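Local coordinates for protein tetraacyldisaccharide 4'-kinase (Aquifex aeolicus, PDB 4ITL) that probably transfers the gamma-phosphate of ATP to the 4'-position of a tetraacyldisaccharide 1-phosphate, forming lipid IVA in lipid A biosynthesis, at residues Glu207-Leu212 / Asn295-Leu300; Ser233-Asn238 / Leu276-Asp281. All coordinates share one frame; numbering follows the deposited sequence.

Of the four segments, 207-212 at the end of strand 201-212 comes first; it is met by 295-300 on strand 291-300, which closes the long loop of contact 1. Inside that loop the chain runs through strand 229-234 into 233-238, passes helix 238-247 and strand 252-258, and returns at 276-281 to close contact 2, so the second closure is nested within the first. Helix 279-282 then leads on to strand 291-300, which pairs with both strand 201-212 and strand 275-277 and so joins the two contacts. They also touch directly, L211 CD1 lying 3.7 Å from L276 CD1. Both reach the bound nucleotide analogue: contact 1 at the adenine, contact 2 at adenine and ribose and, through a water, at the phosphates.

Contact 1: Glu207-Leu212 / Asn295-Leu300; sequences EFCCLL and NFKVKL. With ACP (phosphomethylphosphonic acid adenylate ester), chain B.
F208 and F296 lie side by side and point the same way, their ring planes inclined at 57°, so the pair is neither a parallel stack nor a T. The touch is made by F208 CE2 and F296 CD2, 3.6 Å apart, while F208 CD2 also rests against F296 CB. Both rings meet the adenine of the bound ATP analogue near their own planes: F208 CE2 comes within 3.3 Å of ACP N1, and F296 CE2 approaches ACP N3. The F296 ring is put there by a first torsion that sets CG between backbone N and carbonyl carbon (chi1 53°), and it also packs on S53 of helix 51-61, next to the predicted ATP-binding loop.

The backbones pair antiparallel. E207 N donates to K297 O at 2.7 Å, nearly straight and in the carbonyl plane, and K297 N returns a bond to E207 O. Beyond them a classic beta bulge interrupts the regular register, C209 and C210 both facing N295. N295 O takes the N-H of C210 from above its carbonyl plane and a weak bond from C209, while N295 N donates to C210 O at 2.9 Å. The two strands belong to a larger mixed sheet; 291-300 also pairs with 275-277.

Charges gather on the face opposite the phenylalanines. E207, extended with CG anti to its N (chi1 -178°), runs alongside K297, and OE2 sits 3.1 Å from K297 CD, nearer to the chain than to the ammonium. The salt bridges of E207 OE2 to K297 NZ and of OE1 to K299 NZ are both long, so the carboxylate is shared loosely between two lysines. C209 SG lies along the K297 chain from the other strand.

L212 CD1 packs against the N295 side chain, 3.8 Å from ND2.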
# COMPACT_ATOMS: atom_id res chain seq x y z
N GLU A 207 4.68 12.90 -5.57
CA GLU A 207 5.51 13.82 -6.38
C GLU A 207 6.47 12.96 -7.23
O GLU A 207 7.44 12.39 -6.72
CB GLU A 207 6.28 14.76 -5.48
CG GLU A 207 7.17 15.81 -6.14
CD GLU A 207 8.28 16.24 -5.20
OE1 GLU A 207 8.35 17.41 -4.82
OE2 GLU A 207 9.09 15.38 -4.82
N PHE A 208 6.15 12.84 -8.50
CA PHE A 208 6.89 11.99 -9.41
C PHE A 208 8.15 12.67 -9.83
O PHE A 208 8.13 13.56 -10.64
CB PHE A 208 6.01 11.68 -10.61
CG PHE A 208 4.88 10.81 -10.26
CD1 PHE A 208 3.64 11.36 -10.02
CD2 PHE A 208 5.08 9.45 -10.06
CE1 PHE A 208 2.58 10.56 -9.62
CE2 PHE A 208 4.04 8.64 -9.66
CZ PHE A 208 2.78 9.19 -9.44
N CYS A 209 9.26 12.24 -9.26
CA CYS A 209 10.49 13.00 -9.33
C CYS A 209 11.69 12.18 -9.81
O CYS A 209 12.73 12.75 -10.05
CB CYS A 209 10.80 13.49 -7.92
SG CYS A 209 11.00 12.08 -6.78
N CYS A 210 11.56 10.86 -9.89
CA CYS A 210 12.72 9.98 -10.00
C CYS A 210 12.54 8.82 -10.95
O CYS A 210 11.43 8.37 -11.23
CB CYS A 210 13.04 9.37 -8.63
SG CYS A 210 13.64 10.53 -7.44
N LEU A 211 13.67 8.32 -11.42
CA LEU A 211 13.72 7.16 -12.28
C LEU A 211 14.64 6.13 -11.62
O LEU A 211 15.73 6.46 -11.14
CB LEU A 211 14.26 7.59 -13.66
CG LEU A 211 13.85 6.72 -14.83
CD1 LEU A 211 12.34 6.62 -14.94
CD2 LEU A 211 14.41 7.28 -16.10
N LEU A 212 14.20 4.88 -11.60
CA LEU A 212 15.02 3.79 -11.08
C LEU A 212 15.38 2.83 -12.18
O LEU A 212 14.54 2.50 -13.01
CB LEU A 212 14.25 3.01 -10.03
CG LEU A 212 13.96 3.75 -8.74
CD1 LEU A 212 12.99 2.95 -7.97
CD2 LEU A 212 15.21 3.93 -7.94
N ASN A 295 9.49 6.51 -10.05
CA ASN A 295 9.37 6.56 -8.60
C ASN A 295 8.97 7.96 -8.18
O ASN A 295 9.09 8.94 -8.94
CB ASN A 295 10.69 6.18 -7.95
CG ASN A 295 10.55 5.72 -6.54
OD1 ASN A 295 9.46 5.28 -6.09
ND2 ASN A 295 11.66 5.77 -5.82
N PHE A 296 8.49 8.06 -6.96
CA PHE A 296 7.92 9.29 -6.46
C PHE A 296 8.18 9.45 -4.97
O PHE A 296 8.43 8.46 -4.27
CB PHE A 296 6.40 9.30 -6.69
CG PHE A 296 5.69 8.08 -6.15
CD1 PHE A 296 5.10 8.09 -4.89
CD2 PHE A 296 5.61 6.92 -6.91
CE1 PHE A 296 4.45 6.95 -4.39
CE2 PHE A 296 4.97 5.79 -6.41
CZ PHE A 296 4.39 5.80 -5.15
N LYS A 297 8.04 10.68 -4.48
CA LYS A 297 7.97 10.94 -3.04
C LYS A 297 6.53 11.15 -2.63
O LYS A 297 5.69 11.54 -3.44
CB LYS A 297 8.74 12.21 -2.68
CG LYS A 297 10.22 12.17 -2.92
CD LYS A 297 10.75 13.57 -2.97
CE LYS A 297 12.22 13.52 -3.22
NZ LYS A 297 12.80 14.87 -3.45
N VAL A 298 6.25 10.90 -1.36
CA VAL A 298 4.91 11.02 -0.80
C VAL A 298 4.94 12.28 0.07
O VAL A 298 5.81 12.47 0.93
CB VAL A 298 4.50 9.78 0.02
CG1 VAL A 298 3.16 10.04 0.75
CG2 VAL A 298 4.38 8.56 -0.90
N LYS A 299 4.01 13.15 -0.16
CA LYS A 299 3.92 14.33 0.63
C LYS A 299 2.52 14.51 1.22
O LYS A 299 1.56 14.29 0.55
CB LYS A 299 4.31 15.52 -0.20
CG LYS A 299 5.65 15.37 -0.86
CD LYS A 299 6.09 16.65 -1.47
CE LYS A 299 6.72 17.51 -0.42
NZ LYS A 299 7.66 18.46 -1.03
N LEU A 300 2.47 14.91 2.48
CA LEU A 300 1.22 15.10 3.21
C LEU A 300 1.03 16.53 3.65
O LEU A 300 1.91 17.10 4.22
CB LEU A 300 1.23 14.22 4.47
CG LEU A 300 0.69 12.82 4.49
CD1 LEU A 300 -0.74 12.80 4.10
CD2 LEU A 300 1.52 11.89 3.66
PG ACP B . -3.23 -2.68 -2.85
O1G ACP B . -2.85 -4.13 -2.61
O2G ACP B . -4.58 -2.28 -2.22
O3G ACP B . -3.35 -2.49 -4.40
PB ACP B . -1.83 0.00 -2.77
O1B ACP B . -0.66 0.64 -2.05
O2B ACP B . -3.09 0.70 -2.25
C3B ACP B . -1.82 -1.71 -2.16
PA ACP B . -1.16 1.22 -5.21
O1A ACP B . -1.57 2.67 -5.08
O2A ACP B . -1.42 0.63 -6.55
O3A ACP B . -2.01 0.18 -4.32
O5' ACP B . 0.40 1.14 -4.88
C5' ACP B . 1.08 -0.08 -5.13
C4' ACP B . 2.52 0.17 -5.57
O4' ACP B . 2.46 0.21 -7.00
C3' ACP B . 3.14 1.46 -5.17
O3' ACP B . 3.78 1.43 -3.97
C2' ACP B . 4.10 1.70 -6.29
O2' ACP B . 5.29 0.98 -6.24
C1' ACP B . 3.30 1.23 -7.44
N9 ACP B . 2.52 2.27 -8.11
C8 ACP B . 1.17 2.40 -8.16
N7 ACP B . 0.87 3.49 -8.90
C5 ACP B . 2.01 4.04 -9.35
C6 ACP B . 2.32 5.15 -10.14
N6 ACP B . 1.26 5.98 -10.67
N1 ACP B . 3.60 5.44 -10.39
C2 ACP B . 4.61 4.70 -9.89
N3 ACP B . 4.37 3.61 -9.13
C4 ACP B . 3.08 3.28 -8.84

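Contact 2: Ser233-Asn238 / Leu276-Asp281. With ACP (phosphomethylphosphonic acid adenylate ester), chain B.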
# COMPACT_ATOMS: atom_id res chain seq x y z
N SER A 233 2.28 -1.95 -16.37
CA SER A 233 2.25 -2.28 -14.95
C SER A 233 1.25 -3.39 -14.68
O SER A 233 0.32 -3.57 -15.45
CB SER A 233 1.89 -1.05 -14.14
OG SER A 233 0.62 -0.58 -14.52
N GLY A 234 1.42 -4.11 -13.58
CA GLY A 234 0.31 -4.85 -13.00
C GLY A 234 -0.08 -4.41 -11.60
O GLY A 234 0.61 -4.70 -10.63
N LEU A 235 -1.23 -3.78 -11.51
CA LEU A 235 -1.55 -2.89 -10.41
C LEU A 235 -3.01 -3.09 -10.08
O LEU A 235 -3.76 -3.64 -10.87
CB LEU A 235 -1.32 -1.43 -10.78
CG LEU A 235 0.11 -0.99 -11.00
CD1 LEU A 235 0.15 0.51 -11.21
CD2 LEU A 235 1.02 -1.39 -9.86
N GLY A 236 -3.43 -2.66 -8.90
CA GLY A 236 -4.86 -2.60 -8.64
C GLY A 236 -5.59 -1.79 -9.70
O GLY A 236 -6.68 -2.16 -10.15
N ASP A 237 -4.99 -0.66 -10.09
CA ASP A 237 -5.54 0.11 -11.21
C ASP A 237 -4.48 0.72 -12.14
O ASP A 237 -3.92 1.80 -11.85
CB ASP A 237 -6.40 1.24 -10.69
CG ASP A 237 -7.00 2.06 -11.81
OD1 ASP A 237 -6.99 1.59 -12.97
OD2 ASP A 237 -7.46 3.19 -11.51
N ASN A 238 -4.24 0.05 -13.27
CA ASN A 238 -3.24 0.48 -14.25
C ASN A 238 -3.60 1.82 -14.89
O ASN A 238 -2.73 2.52 -15.44
CB ASN A 238 -3.09 -0.58 -15.34
CG ASN A 238 -2.51 -1.88 -14.81
OD1 ASN A 238 -1.73 -1.87 -13.83
ND2 ASN A 238 -2.88 -3.00 -15.43
N LEU A 276 9.12 1.30 -19.34
CA LEU A 276 8.85 2.08 -18.15
C LEU A 276 7.69 1.48 -17.36
O LEU A 276 6.64 1.19 -17.91
CB LEU A 276 8.53 3.53 -18.52
CG LEU A 276 8.35 4.50 -17.36
CD1 LEU A 276 9.67 4.80 -16.68
CD2 LEU A 276 7.70 5.78 -17.83
N THR A 277 7.91 1.32 -16.06
CA THR A 277 7.05 0.51 -15.21
C THR A 277 7.12 1.06 -13.80
O THR A 277 7.67 2.13 -13.58
CB THR A 277 7.43 -0.98 -15.24
OG1 THR A 277 6.39 -1.75 -14.64
CG2 THR A 277 8.73 -1.22 -14.52
N THR A 278 6.52 0.37 -12.84
CA THR A 278 6.48 0.90 -11.49
C THR A 278 7.41 0.09 -10.60
O THR A 278 7.83 -1.00 -10.95
CB THR A 278 5.05 0.88 -10.86
OG1 THR A 278 4.72 -0.43 -10.40
CG2 THR A 278 4.00 1.32 -11.85
N PRO A 279 7.71 0.61 -9.40
CA PRO A 279 8.58 -0.19 -8.54
C PRO A 279 8.01 -1.57 -8.14
O PRO A 279 8.77 -2.53 -7.96
CB PRO A 279 8.76 0.71 -7.33
CG PRO A 279 8.67 2.07 -7.88
CD PRO A 279 7.56 1.98 -8.91
N LYS A 280 6.70 -1.63 -7.96
CA LYS A 280 5.98 -2.85 -7.64
C LYS A 280 6.21 -3.88 -8.71
O LYS A 280 6.41 -5.06 -8.42
CB LYS A 280 4.47 -2.56 -7.44
CG LYS A 280 3.58 -3.75 -7.39
CD LYS A 280 2.18 -3.38 -6.94
CE LYS A 280 1.22 -4.51 -7.28
NZ LYS A 280 -0.08 -4.34 -6.56
N ASP A 281 6.22 -3.44 -9.96
CA ASP A 281 6.56 -4.33 -11.06
C ASP A 281 8.06 -4.62 -11.14
O ASP A 281 8.46 -5.75 -11.39
CB ASP A 281 6.08 -3.72 -12.41
CG ASP A 281 4.59 -3.34 -12.37
OD1 ASP A 281 3.77 -4.28 -12.40
OD2 ASP A 281 4.25 -2.14 -12.29
PG ACP B . -3.23 -2.68 -2.85
O1G ACP B . -2.85 -4.13 -2.61
O2G ACP B . -4.58 -2.28 -2.22
O3G ACP B . -3.35 -2.49 -4.40
PB ACP B . -1.83 0.00 -2.77
O1B ACP B . -0.66 0.64 -2.05
O2B ACP B . -3.09 0.70 -2.25
C3B ACP B . -1.82 -1.71 -2.16
PA ACP B . -1.16 1.22 -5.21
O1A ACP B . -1.57 2.67 -5.08
O2A ACP B . -1.42 0.63 -6.55
O3A ACP B . -2.01 0.18 -4.32
O5' ACP B . 0.40 1.14 -4.88
C5' ACP B . 1.08 -0.08 -5.13
C4' ACP B . 2.52 0.17 -5.57
O4' ACP B . 2.46 0.21 -7.00
C3' ACP B . 3.14 1.46 -5.17
O3' ACP B . 3.78 1.43 -3.97
C2' ACP B . 4.10 1.70 -6.29
O2' ACP B . 5.29 0.98 -6.24
C1' ACP B . 3.30 1.23 -7.44
N9 ACP B . 2.52 2.27 -8.11
C8 ACP B . 1.17 2.40 -8.16
N7 ACP B . 0.87 3.49 -8.90
C5 ACP B . 2.01 4.04 -9.35
C6 ACP B . 2.32 5.15 -10.14
N6 ACP B . 1.26 5.98 -10.67
N1 ACP B . 3.60 5.44 -10.39
C2 ACP B . 4.61 4.70 -9.89
N3 ACP B . 4.37 3.61 -9.13
C4 ACP B . 3.08 3.28 -8.84
O HOH W 1 2.78 -6.11 -10.59
O HOH W 2 -1.65 -1.60 -6.68
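L235 slides past K280 in the opposite direction, its CD2 lying 3.7 Å from K280 CD and also meeting ribose O4', while CD1 reaches the adenine at C8. K280, fully extended with CG anti to N (chi1 168°), runs past the ribose, CB and CD close to O4', and brings CE to G234 O. Its NZ makes salt bridges with E100 and D260 and also donates to a water that G236 N holds too and that donates to ACP O3A and O3G. T278 CB lies 3.3 Å from ACP N3.

D281 joins the loop to the helix start. G234 N donates to OD1 at 2.6 Å, almost straight (177°), on the syn side but tilted out of the carboxylate plane; a second water bridges OD1 and G234 O, and Y264 bonds OD1 as well. OD2 takes the T278 hydroxyl at 2.6 Å from above the carboxylate plane. An alanine in place of D281 would probably leave G234 N and the T278 hydroxyl without their acceptor and set that hydroxyl free to turn beside the ribose C1'. This buried carboxylate, gripped by several donors, is likely to stay ionised and to hold G234 and T278 in place beside the nucleotide.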